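Local atomic coordinates of oxidoreductase, NAD-binding/iron-sulfur cluster-binding protein (Nitratireductor pacificus pht-3B, PDB entry 6ZXU), a protein that catalyses, as a catabolic reductive dehalogenase, the removal of halogen from organic substrates, with cobalamin and two [4Fe-4S] clusters as cofactors. Residues E108-S113 against Y241-D246; T172-A177 against Y388-D393; R188-P193 against K340-L345; A202-A207 against V236-Y241. One frame throughout, in Å; residues are numbered along the deposited sequence.

Interactions 1 and 4 share Y241, the residue just beyond strand 232-239, and their centres lie about 14 Å apart. Interaction 3 joins them: F192 packs on the Y241 ring (CD1 to CD1 3.6 Å), and T239 OG1 probably hydrogen-bonds P193 O at 2.7 Å. Helix 168-190 links interactions 2 and 3, whose centres are about 24 Å apart. Interaction 4 packs a loop and helix start on strand 232-239, interaction 1 ties the loop after that strand to helix 103-116, and interactions 2 and 3 carry helix 168-190 to later parts of the chain. All four lie away from the cobalamin and iron-sulfur sites, so the principle at work is architectural rather than catalytic.

Interaction 1 (E108-S113 against Y241-D246); sequences ENLKAS and YALAAD
Helix 103-116 is tied here to the loop that follows strand 232-239, with L110 meeting Y241 and L243 while K111 meets D246. The CD2 methyl of L110 rests 3.8 Å from L243 CD1, the two side chains crossing at about a right angle, and lies 4.4 Å from Y241 CE2, at the edge of that ring. With CG of L110 turned anti to the backbone N (chi1 -161°), the isobutyl group faces the loop. Next to it, the ammonium of K111 straddles the carboxylate of D246: NZ is 3.0 Å from OD1 and 3.0 Å from OD2, on the syn side of each oxygen and 20° out of the carboxylate plane. OD2 also accepts from the backbone N of I124. An asparagine at D246 would probably leave K111 without its countercharge and weaken the tie between helix and loop. A water completes the contact, accepting a hydrogen bond from Y241 OH at 2.6 Å and donating one to N109 OD1 at 2.8 Å. N109 OD1 is also bonded by Y186 of helix 168-190, which flanks L110, while strand 121-126 runs beside K111 and L243 through V122 and I124.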
loop_
_atom_site.group_PDB
_atom_site.type_symbol
_atom_site.label_atom_id
_atom_site.label_comp_id
_atom_site.label_asym_id
_atom_site.label_seq_id
_atom_site.Cartn_x
_atom_site.Cartn_y
_atom_site.Cartn_z
ATOM N N GLU A 108 14.917 13.487 -11.576
ATOM C CA GLU A 108 14.777 12.014 -11.459
ATOM C C GLU A 108 14.064 11.637 -10.172
ATOM O O GLU A 108 13.083 10.904 -10.191
ATOM C CB GLU A 108 16.146 11.332 -11.515
ATOM C CG GLU A 108 16.768 11.506 -12.926
ATOM C CD GLU A 108 18.254 11.200 -12.995
ATOM O OE1 GLU A 108 18.871 10.816 -11.937
ATOM O OE2 GLU A 108 18.790 11.325 -14.134
ATOM N N ASN A 109 14.539 12.162 -9.066
ATOM C CA ASN A 109 13.971 11.855 -7.740
ATOM C C ASN A 109 12.526 12.201 -7.609
ATOM O O ASN A 109 11.751 11.457 -7.063
ATOM C CB ASN A 109 14.797 12.495 -6.662
ATOM C CG ASN A 109 14.116 12.452 -5.312
ATOM O OD1 ASN A 109 13.434 13.399 -4.943
ATOM N ND2 ASN A 109 14.348 11.362 -4.567
ATOM N N LEU A 110 12.143 13.345 -8.123
ATOM C CA LEU A 110 10.790 13.778 -7.964
ATOM C C LEU A 110 9.848 13.022 -8.915
ATOM O O LEU A 110 8.702 12.747 -8.587
ATOM C CB LEU A 110 10.727 15.261 -8.194
ATOM C CG LEU A 110 9.575 16.048 -7.691
ATOM C CD1 LEU A 110 9.359 15.853 -6.205
ATOM C CD2 LEU A 110 9.776 17.546 -8.044
ATOM N N LYS A 111 10.328 12.707 -10.120
ATOM C CA LYS A 111 9.567 11.833 -11.023
ATOM C C LYS A 111 9.394 10.427 -10.473
ATOM O O LYS A 111 8.338 9.895 -10.509
ATOM C CB LYS A 111 10.266 11.722 -12.376
ATOM C CG LYS A 111 10.130 12.937 -13.247
ATOM C CD LYS A 111 10.965 12.673 -14.527
ATOM C CE LYS A 111 10.289 13.310 -15.689
ATOM N NZ LYS A 111 11.198 13.085 -16.857
ATOM N N ALA A 112 10.444 9.884 -9.881
ATOM C CA ALA A 112 10.377 8.585 -9.223
ATOM C C ALA A 112 9.423 8.608 -8.021
ATOM O O ALA A 112 8.709 7.623 -7.764
ATOM C CB ALA A 112 11.762 8.146 -8.776
ATOM N N SER A 113 9.316 9.738 -7.376
ATOM C CA SER A 113 8.382 9.922 -6.267
ATOM C C SER A 113 6.981 9.864 -6.755
ATOM O O SER A 113 6.139 9.273 -6.075
ATOM C CB SER A 113 8.633 11.245 -5.510
ATOM O OG SER A 113 9.926 11.328 -4.957
ATOM N N TYR A 241 12.093 25.135 -6.477
ATOM C CA TYR A 241 13.081 23.997 -6.506
ATOM C C TYR A 241 13.369 23.726 -8.012
ATOM O O TYR A 241 12.518 23.211 -8.756
ATOM C CB TYR A 241 12.423 22.754 -5.849
ATOM C CG TYR A 241 13.214 21.457 -5.672
ATOM C CD1 TYR A 241 14.336 21.425 -4.938
ATOM C CD2 TYR A 241 12.692 20.273 -6.133
ATOM C CE1 TYR A 241 14.988 20.245 -4.660
ATOM C CE2 TYR A 241 13.322 19.046 -5.911
ATOM C CZ TYR A 241 14.447 19.007 -5.153
ATOM O OH TYR A 241 15.090 17.785 -4.904
ATOM N N ALA A 242 14.570 24.061 -8.448
ATOM C CA ALA A 242 14.913 23.973 -9.873
ATOM C C ALA A 242 15.091 22.542 -10.282
ATOM O O ALA A 242 15.760 21.750 -9.601
ATOM C CB ALA A 242 16.184 24.726 -10.163
ATOM N N LEU A 243 14.505 22.243 -11.424
ATOM C CA LEU A 243 14.437 20.894 -11.971
ATOM C C LEU A 243 14.814 20.914 -13.451
ATOM O O LEU A 243 14.373 21.788 -14.179
ATOM C CB LEU A 243 12.991 20.355 -11.844
ATOM C CG LEU A 243 12.363 20.273 -10.477
ATOM C CD1 LEU A 243 10.853 20.114 -10.567
ATOM C CD2 LEU A 243 13.005 19.125 -9.715
ATOM N N ALA A 244 15.470 19.832 -13.903
ATOM C CA ALA A 244 15.649 19.605 -15.365
ATOM C C ALA A 244 14.311 19.369 -16.078
ATOM O O ALA A 244 13.505 18.509 -15.636
ATOM C CB ALA A 244 16.604 18.455 -15.579
ATOM N N ALA A 245 14.012 20.161 -17.111
ATOM C CA ALA A 245 12.757 20.062 -17.830
ATOM C C ALA A 245 12.725 18.972 -18.965
ATOM O O ALA A 245 13.773 18.506 -19.408
ATOM C CB ALA A 245 12.375 21.403 -18.425
ATOM N N ASP A 246 11.513 18.626 -19.431
ATOM C CA ASP A 246 11.288 17.670 -20.498
ATOM C C ASP A 246 10.870 18.399 -21.734
ATOM O O ASP A 246 10.766 19.595 -21.721
ATOM C CB ASP A 246 10.199 16.657 -20.064
ATOM C CG ASP A 246 10.707 15.723 -18.911
ATOM O OD1 ASP A 246 11.665 14.983 -19.104
ATOM O OD2 ASP A 246 10.165 15.720 -17.767
HETATM O O HOH W 1 13.654 15.912 -6.054
#

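Interaction 2 (T172-A177 against Y388-D393); sequences TDMRCA and YYLGAD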
loop_
_atom_site.group_PDB
_atom_site.type_symbol
_atom_site.label_atom_id
_atom_site.label_comp_id
_atom_site.label_asym_id
_atom_site.label_seq_id
_atom_site.Cartn_x
_atom_site.Cartn_y
_atom_site.Cartn_z
ATOM N N THR A 172 -10.646 10.264 -10.283
ATOM C CA THR A 172 -9.285 10.507 -10.712
ATOM C C THR A 172 -8.769 11.880 -10.229
ATOM O O THR A 172 -7.607 11.989 -9.835
ATOM C CB THR A 172 -9.213 10.335 -12.205
ATOM O OG1 THR A 172 -9.816 9.078 -12.582
ATOM C CG2 THR A 172 -7.778 10.392 -12.660
ATOM N N ASP A 173 -9.608 12.897 -10.210
ATOM C CA ASP A 173 -9.213 14.148 -9.516
ATOM C C ASP A 173 -8.800 13.941 -8.074
ATOM O O ASP A 173 -7.834 14.550 -7.590
ATOM C CB ASP A 173 -10.315 15.227 -9.601
ATOM C CG ASP A 173 -10.339 15.963 -10.929
ATOM O OD1 ASP A 173 -9.367 15.861 -11.753
ATOM O OD2 ASP A 173 -11.351 16.635 -11.190
ATOM N N MET A 174 -9.576 13.158 -7.339
ATOM C CA MET A 174 -9.200 12.844 -5.933
ATOM C C MET A 174 -7.778 12.289 -5.816
ATOM O O MET A 174 -6.977 12.698 -4.959
ATOM C CB MET A 174 -10.223 11.828 -5.335
ATOM C CG MET A 174 -9.917 11.440 -3.916
ATOM S SD MET A 174 -10.925 9.996 -3.370
ATOM C CE MET A 174 -10.369 8.710 -4.556
ATOM N N ARG A 175 -7.465 11.319 -6.640
ATOM C CA ARG A 175 -6.137 10.733 -6.639
ATOM C C ARG A 175 -5.096 11.782 -7.039
ATOM O O ARG A 175 -4.035 11.799 -6.481
ATOM C CB ARG A 175 -6.150 9.517 -7.569
ATOM C CG ARG A 175 -4.855 8.767 -7.667
ATOM C CD ARG A 175 -4.358 8.162 -6.386
ATOM N NE ARG A 175 -5.463 7.588 -5.570
ATOM C CZ ARG A 175 -6.084 6.436 -5.833
ATOM N NH1 ARG A 175 -5.758 5.718 -6.928
ATOM N NH2 ARG A 175 -7.100 6.002 -5.035
ATOM N N CYS A 176 -5.425 12.701 -7.967
ATOM C CA CYS A 176 -4.506 13.787 -8.363
ATOM C C CYS A 176 -4.239 14.773 -7.245
ATOM O O CYS A 176 -3.095 15.132 -6.992
ATOM C CB CYS A 176 -5.013 14.494 -9.578
ATOM S SG CYS A 176 -4.840 13.513 -11.059
ATOM N N ALA A 177 -5.266 15.116 -6.485
ATOM C CA ALA A 177 -5.090 15.990 -5.347
ATOM C C ALA A 177 -4.250 15.352 -4.296
ATOM O O ALA A 177 -3.418 15.952 -3.692
ATOM C CB ALA A 177 -6.437 16.336 -4.799
ATOM N N TYR A 388 -11.555 -2.269 -6.798
ATOM C CA TYR A 388 -10.583 -2.313 -7.919
ATOM C C TYR A 388 -10.575 -1.008 -8.694
ATOM O O TYR A 388 -9.526 -0.425 -8.943
ATOM C CB TYR A 388 -10.807 -3.528 -8.797
ATOM C CG TYR A 388 -10.535 -4.824 -8.059
ATOM C CD1 TYR A 388 -9.260 -5.099 -7.510
ATOM C CD2 TYR A 388 -11.491 -5.787 -7.932
ATOM C CE1 TYR A 388 -9.023 -6.254 -6.827
ATOM C CE2 TYR A 388 -11.241 -6.998 -7.257
ATOM C CZ TYR A 388 -10.022 -7.216 -6.704
ATOM O OH TYR A 388 -9.731 -8.394 -6.030
ATOM N N TYR A 389 -11.752 -0.429 -8.858
ATOM C CA TYR A 389 -11.895 0.875 -9.475
ATOM C C TYR A 389 -11.137 1.958 -8.771
ATOM O O TYR A 389 -10.587 2.867 -9.401
ATOM C CB TYR A 389 -13.408 1.262 -9.520
ATOM C CG TYR A 389 -13.713 2.643 -9.966
ATOM C CD1 TYR A 389 -13.467 3.087 -11.292
ATOM C CD2 TYR A 389 -14.312 3.529 -9.107
ATOM C CE1 TYR A 389 -13.842 4.373 -11.715
ATOM C CE2 TYR A 389 -14.708 4.793 -9.534
ATOM C CZ TYR A 389 -14.449 5.197 -10.851
ATOM O OH TYR A 389 -14.832 6.449 -11.201
ATOM N N LEU A 390 -11.150 1.910 -7.453
ATOM C CA LEU A 390 -10.531 2.937 -6.651
ATOM C C LEU A 390 -9.071 2.685 -6.452
ATOM O O LEU A 390 -8.347 3.564 -5.996
ATOM C CB LEU A 390 -11.239 3.045 -5.271
ATOM C CG LEU A 390 -12.695 3.513 -5.281
ATOM C CD1 LEU A 390 -13.340 3.275 -3.937
ATOM C CD2 LEU A 390 -12.688 5.005 -5.607
ATOM N N GLY A 391 -8.598 1.507 -6.772
ATOM C CA GLY A 391 -7.129 1.231 -6.756
ATOM C C GLY A 391 -6.633 0.098 -5.886
ATOM O O GLY A 391 -5.429 -0.035 -5.682
ATOM N N ALA A 392 -7.535 -0.701 -5.305
ATOM C CA ALA A 392 -7.067 -1.858 -4.529
ATOM C C ALA A 392 -6.370 -2.877 -5.412
ATOM O O ALA A 392 -6.700 -3.030 -6.571
ATOM C CB ALA A 392 -8.244 -2.490 -3.785
ATOM N N ASP A 393 -5.391 -3.592 -4.877
ATOM C CA ASP A 393 -4.780 -4.733 -5.537
ATOM C C ASP A 393 -5.498 -6.089 -5.332
ATOM O O ASP A 393 -5.548 -6.874 -6.225
ATOM C CB ASP A 393 -3.299 -4.841 -5.144
ATOM C CG ASP A 393 -2.476 -3.541 -5.645
ATOM O OD1 ASP A 393 -2.565 -3.240 -6.871
ATOM O OD2 ASP A 393 -1.897 -2.772 -4.819
#
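One hydrogen bond carries the polar part of this contact, running from the guanidinium of R175, on helix 168-190, to the backbone carbonyl of L390. R175 NH2 stands 2.9 Å from L390 O, with an N-H...O angle of 168°; the oxygen lies at the edge of the guanidinium and only 3° out of its plane, and the donor sits nearly along the C=O axis. The bond is thus close to straight at both ends. R175 gets there by starting with CG anti to the backbone N (chi1 -179°) and then bending at chi2 and chi3, which swings the flat group across to the neighbouring helix.

Charge holds the same group as well. NH2 also forms a salt bridge with E458 of helix 445-469, its strongest polar partner, and NE forms another with E178, one turn further along its own helix. These two carboxylates probably fix the rotation of the guanidinium and present NH2 to the carbonyl.

The apolar part is looser. M174 CE comes to 4.5 Å from L390 CD2, and V462 of helix 445-469 touches both side chains, so the two residues share a common apolar neighbour.

Helix 376-390 runs out around L390, and G391 follows with a positive phi in a Schellman motif. A guanidinium set against a carbonyl of the last turn probably interacts favourably with the negative end of the helix dipole, and here it joins the helix beside the sheet of strand 232-239 to the C-terminal end of one leading into strand 394-399.

Interaction 3 (R188-P193 against K340-L345); sequences RWMGFP and KHPLAL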
loop_
_atom_site.group_PDB
_atom_site.type_symbol
_atom_site.label_atom_id
_atom_site.label_comp_id
_atom_site.label_asym_id
_atom_site.label_seq_id
_atom_site.Cartn_x
_atom_site.Cartn_y
_atom_site.Cartn_z
ATOM N N ARG A 188 8.277 20.975 0.242
ATOM C CA ARG A 188 8.215 21.932 1.371
ATOM C C ARG A 188 9.032 21.475 2.568
ATOM O O ARG A 188 9.728 22.258 3.199
ATOM C CB ARG A 188 6.798 22.222 1.763
ATOM C CG ARG A 188 6.050 23.095 0.780
ATOM C CD ARG A 188 4.741 23.591 1.347
ATOM N NE ARG A 188 3.789 22.495 1.708
ATOM C CZ ARG A 188 2.847 22.005 0.939
ATOM N NH1 ARG A 188 2.682 22.382 -0.357
ATOM N NH2 ARG A 188 2.066 21.038 1.407
ATOM N N TRP A 189 9.041 20.182 2.847
ATOM C CA TRP A 189 9.879 19.652 3.922
ATOM C C TRP A 189 11.357 19.607 3.632
ATOM O O TRP A 189 12.190 19.559 4.548
ATOM C CB TRP A 189 9.399 18.259 4.326
ATOM C CG TRP A 189 8.304 18.288 5.345
ATOM C CD1 TRP A 189 6.939 18.137 5.151
ATOM C CD2 TRP A 189 8.488 18.542 6.732
ATOM N NE1 TRP A 189 6.282 18.243 6.355
ATOM C CE2 TRP A 189 7.199 18.479 7.349
ATOM C CE3 TRP A 189 9.630 18.797 7.536
ATOM C CZ2 TRP A 189 7.007 18.698 8.724
ATOM C CZ3 TRP A 189 9.437 19.009 8.945
ATOM C CH2 TRP A 189 8.132 18.951 9.503
ATOM N N MET A 190 11.729 19.605 2.349
ATOM C CA MET A 190 13.119 19.710 1.917
ATOM C C MET A 190 13.612 21.183 1.935
ATOM O O MET A 190 14.811 21.432 1.832
ATOM C CB MET A 190 13.258 19.138 0.510
ATOM C CG MET A 190 13.353 17.626 0.518
ATOM S SD MET A 190 13.907 16.960 -1.096
ATOM C CE MET A 190 12.693 17.620 -2.258
ATOM N N GLY A 191 12.689 22.140 2.096
ATOM C CA GLY A 191 13.069 23.529 2.359
ATOM C C GLY A 191 12.664 24.475 1.243
ATOM O O GLY A 191 13.054 25.633 1.289
ATOM N N PHE A 192 11.828 24.048 0.298
ATOM C CA PHE A 192 11.480 24.850 -0.857
ATOM C C PHE A 192 10.026 25.064 -0.927
ATOM O O PHE A 192 9.240 24.116 -0.768
ATOM C CB PHE A 192 11.970 24.176 -2.195
ATOM C CG PHE A 192 13.423 23.909 -2.248
ATOM C CD1 PHE A 192 13.972 22.787 -1.622
ATOM C CD2 PHE A 192 14.287 24.796 -2.873
ATOM C CE1 PHE A 192 15.335 22.568 -1.582
ATOM C CE2 PHE A 192 15.632 24.562 -2.860
ATOM C CZ PHE A 192 16.168 23.439 -2.240
ATOM N N PRO A 193 9.580 26.297 -1.132
ATOM C CA PRO A 193 8.168 26.529 -1.364
ATOM C C PRO A 193 7.640 25.802 -2.571
ATOM O O PRO A 193 8.313 25.653 -3.597
ATOM C CB PRO A 193 8.097 28.044 -1.592
ATOM C CG PRO A 193 9.224 28.549 -0.741
ATOM C CD PRO A 193 10.317 27.567 -0.958
ATOM N N LYS A 340 10.658 10.133 9.820
ATOM C CA LYS A 340 11.946 10.712 9.730
ATOM C C LYS A 340 12.267 11.203 8.317
ATOM O O LYS A 340 13.063 12.090 8.151
ATOM C CB LYS A 340 13.004 9.688 10.131
ATOM C CG LYS A 340 12.794 9.067 11.472
ATOM C CD LYS A 340 14.076 8.265 11.812
ATOM C CE LYS A 340 13.822 6.988 12.542
ATOM N NZ LYS A 340 15.055 6.307 13.027
ATOM N N HIS A 341 11.652 10.618 7.270
ATOM C CA HIS A 341 11.961 11.014 5.906
ATOM C C HIS A 341 10.940 12.017 5.406
ATOM O O HIS A 341 9.760 11.905 5.726
ATOM C CB HIS A 341 11.989 9.778 5.015
ATOM C CG HIS A 341 12.515 10.043 3.647
ATOM N ND1 HIS A 341 11.767 10.666 2.673
ATOM C CD2 HIS A 341 13.700 9.755 3.086
ATOM C CE1 HIS A 341 12.468 10.734 1.552
ATOM N NE2 HIS A 341 13.658 10.210 1.792
ATOM N N PRO A 342 11.371 13.050 4.648
ATOM C CA PRO A 342 10.417 14.104 4.171
ATOM C C PRO A 342 9.230 13.636 3.349
ATOM O O PRO A 342 8.179 14.284 3.364
ATOM C CB PRO A 342 11.304 14.980 3.277
ATOM C CG PRO A 342 12.643 14.891 3.896
ATOM C CD PRO A 342 12.774 13.465 4.383
ATOM N N LEU A 343 9.373 12.547 2.613
ATOM C CA LEU A 343 8.269 12.003 1.858
ATOM C C LEU A 343 7.157 11.476 2.736
ATOM O O LEU A 343 5.975 11.764 2.505
ATOM C CB LEU A 343 8.766 10.908 0.890
ATOM C CG LEU A 343 7.715 10.333 -0.048
ATOM C CD1 LEU A 343 7.073 11.371 -0.967
ATOM C CD2 LEU A 343 8.304 9.215 -0.908
ATOM N N ALA A 344 7.523 10.699 3.754
ATOM C CA ALA A 344 6.549 10.267 4.748
ATOM C C ALA A 344 5.873 11.466 5.478
ATOM O O ALA A 344 4.667 11.493 5.671
ATOM C CB ALA A 344 7.242 9.381 5.765
ATOM N N LEU A 345 6.653 12.459 5.843
ATOM C CA LEU A 345 6.088 13.701 6.397
ATOM C C LEU A 345 5.096 14.372 5.446
ATOM O O LEU A 345 4.111 14.963 5.895
ATOM C CB LEU A 345 7.194 14.704 6.799
ATOM C CG LEU A 345 7.943 14.277 8.065
ATOM C CD1 LEU A 345 9.241 14.997 8.239
ATOM C CD2 LEU A 345 7.066 14.569 9.290
HETATM O O HOH W 2 4.023 16.768 7.658
#
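The C-terminal end of helix 168-190 meets the first turn of helix 342-354, the backbones coming nearest where the CA atoms of W189 and P342 stand 5.6 Å apart. L345 covers one face of the W189 indole: its CB sits 3.7 Å from the centroid of the five-membered ring, 10° off the normal, a CH-pi contact, and its CD1 lies towards the ring rim, 3.9 Å from W189 CE3. CG of L345 is anti to its carbonyl carbon, a torsion (chi1 -73°) that carries CD1 over the six-membered side of the indole, crossing it at about a right angle. Both helix ends are capped: G191 closes one in a Schellman motif, and H341, the N-cap of the other, accepts L343 N on ND1 at 3.0 Å. P342, the first residue of the second helix, touches W189 CB with its own CB at 3.9 Å and M190 CG at 4.3 Å. A water accepts from W189 NE1 at 3.0 Å and donates to L345 O. With an alanine here instead of W189, L345 would probably lose the ring face beneath it and the water its N-H donor. V646 of strand 645-647 packs against W189, P342 and L345, while Y186 of helix 168-190 touches P342.

Interaction 4 (A202-A207 against V236-Y241); sequences AQVDLA and VVTTGY
L206 and V236 make the closest approach, L206 CD2 reaching 3.5 Å from V236 CG2, tighter than a usual carbon-carbon contact. The two side chains run alongside each other, pointing opposite ways, and the same methyl also lies 4.0 Å from V236 CB, in ordinary contact with the branch point. V204 supplies the second apolar touch: CG1 meets T238 CG2 at 4.1 Å, while its CG2 stands 4.5 Å from V236 CG1. No hydrogen bond crosses between 202-207 and 236-241, and the join rests on methyl packing alone.

The torsion of T238 explains which of its branches serves this contact. At chi1 58° the hydroxyl occupies the place between the backbone N and the carbonyl carbon, and CG2 is left to face V204. The hydroxyl itself is held from elsewhere, by H140 and by H197 of strand 194-198.

Further out, D205 is the N-cap of helix 206-212: its OD1 caps the backbone N of R208, which helps set the start of the helix that carries L206. L209, on that helix, touches both V204 and V236. V236 and T238 are paired with H197 and R195 of strand 194-198, and T239 makes an ST turn, its OG1 taking Y241 N at 3.0 Å.

The whole is a helix and its lead-in loop packed on strand 232-239, an inner strand of a four-stranded antiparallel sheet with strand order 1-2-4-3; the sheet containing strand 514-521 has the same order, consistent with two related halves.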
loop_
_atom_site.group_PDB
_atom_site.type_symbol
_atom_site.label_atom_id
_atom_site.label_comp_id
_atom_site.label_asym_id
_atom_site.label_seq_id
_atom_site.Cartn_x
_atom_site.Cartn_y
_atom_site.Cartn_z
ATOM N N ALA A 202 -6.694 25.088 -8.546
ATOM C CA ALA A 202 -5.497 25.321 -9.391
ATOM C C ALA A 202 -5.268 26.833 -9.543
ATOM O O ALA A 202 -6.192 27.560 -9.796
ATOM C CB ALA A 202 -5.688 24.664 -10.765
ATOM N N GLN A 203 -4.023 27.245 -9.434
ATOM C CA GLN A 203 -3.558 28.623 -9.766
ATOM C C GLN A 203 -2.865 28.735 -11.127
ATOM O O GLN A 203 -2.283 29.747 -11.404
ATOM C CB GLN A 203 -2.588 29.116 -8.691
ATOM C CG GLN A 203 -3.171 29.085 -7.286
ATOM C CD GLN A 203 -2.117 29.375 -6.259
ATOM O OE1 GLN A 203 -0.900 29.105 -6.452
ATOM N NE2 GLN A 203 -2.550 29.944 -5.156
ATOM N N VAL A 204 -2.842 27.654 -11.911
ATOM C CA VAL A 204 -2.120 27.599 -13.179
ATOM C C VAL A 204 -2.964 26.871 -14.174
ATOM O O VAL A 204 -3.986 26.232 -13.805
ATOM C CB VAL A 204 -0.774 26.884 -13.052
ATOM C CG1 VAL A 204 0.153 27.631 -12.142
ATOM C CG2 VAL A 204 -0.966 25.441 -12.559
ATOM N N ASP A 205 -2.562 26.934 -15.441
ATOM C CA ASP A 205 -3.333 26.310 -16.535
ATOM C C ASP A 205 -2.817 24.879 -16.716
ATOM O O ASP A 205 -1.799 24.657 -17.361
ATOM C CB ASP A 205 -3.180 27.090 -17.853
ATOM C CG ASP A 205 -4.148 26.639 -18.929
ATOM O OD1 ASP A 205 -4.479 25.435 -19.094
ATOM O OD2 ASP A 205 -4.574 27.516 -19.693
ATOM N N LEU A 206 -3.563 23.928 -16.172
ATOM C CA LEU A 206 -3.122 22.558 -16.121
ATOM C C LEU A 206 -2.957 21.988 -17.513
ATOM O O LEU A 206 -1.977 21.343 -17.777
ATOM C CB LEU A 206 -4.130 21.681 -15.319
ATOM C CG LEU A 206 -4.477 22.059 -13.881
ATOM C CD1 LEU A 206 -5.687 21.276 -13.366
ATOM C CD2 LEU A 206 -3.266 21.839 -12.994
ATOM N N ALA A 207 -3.933 22.163 -18.396
ATOM C CA ALA A 207 -3.869 21.610 -19.733
ATOM C C ALA A 207 -2.689 22.155 -20.512
ATOM O O ALA A 207 -1.937 21.389 -21.166
ATOM C CB ALA A 207 -5.161 21.825 -20.462
ATOM N N VAL A 236 -0.445 19.025 -10.708
ATOM C CA VAL A 236 0.781 19.831 -10.899
ATOM C C VAL A 236 1.318 20.231 -9.540
ATOM O O VAL A 236 0.574 20.514 -8.596
ATOM C CB VAL A 236 0.509 21.087 -11.736
ATOM C CG1 VAL A 236 1.743 21.955 -11.767
ATOM C CG2 VAL A 236 0.042 20.712 -13.138
ATOM N N VAL A 237 2.618 20.177 -9.411
ATOM C CA VAL A 237 3.288 20.834 -8.309
ATOM C C VAL A 237 4.189 21.943 -8.909
ATOM O O VAL A 237 5.103 21.665 -9.698
ATOM C CB VAL A 237 4.146 19.857 -7.508
ATOM C CG1 VAL A 237 4.892 20.575 -6.415
ATOM C CG2 VAL A 237 3.265 18.730 -6.911
ATOM N N THR A 238 3.946 23.209 -8.522
ATOM C CA THR A 238 4.775 24.308 -8.944
ATOM C C THR A 238 5.730 24.605 -7.808
ATOM O O THR A 238 5.383 24.493 -6.616
ATOM C CB THR A 238 3.979 25.579 -9.286
ATOM O OG1 THR A 238 3.206 25.978 -8.133
ATOM C CG2 THR A 238 3.079 25.331 -10.460
ATOM N N THR A 239 6.937 24.993 -8.140
ATOM C CA THR A 239 7.948 25.253 -7.130
ATOM C C THR A 239 9.103 26.088 -7.714
ATOM O O THR A 239 9.244 26.217 -8.935
ATOM C CB THR A 239 8.486 23.905 -6.562
ATOM O OG1 THR A 239 9.453 24.135 -5.535
ATOM C CG2 THR A 239 9.160 23.072 -7.634
ATOM N N GLY A 240 9.902 26.653 -6.823
ATOM C CA GLY A 240 11.161 27.295 -7.159
ATOM C C GLY A 240 12.339 26.354 -6.981
ATOM O O GLY A 240 13.466 26.709 -7.323
ATOM N N TYR A 241 12.093 25.135 -6.477
ATOM C CA TYR A 241 13.081 23.997 -6.506
ATOM C C TYR A 241 13.369 23.726 -8.012
ATOM O O TYR A 241 12.518 23.211 -8.756
ATOM C CB TYR A 241 12.423 22.754 -5.849
ATOM C CG TYR A 241 13.214 21.457 -5.672
ATOM C CD1 TYR A 241 14.336 21.425 -4.938
ATOM C CD2 TYR A 241 12.692 20.273 -6.133
ATOM C CE1 TYR A 241 14.988 20.245 -4.660
ATOM C CE2 TYR A 241 13.322 19.046 -5.911
ATOM C CZ TYR A 241 14.447 19.007 -5.153
ATOM O OH TYR A 241 15.090 17.785 -4.904
#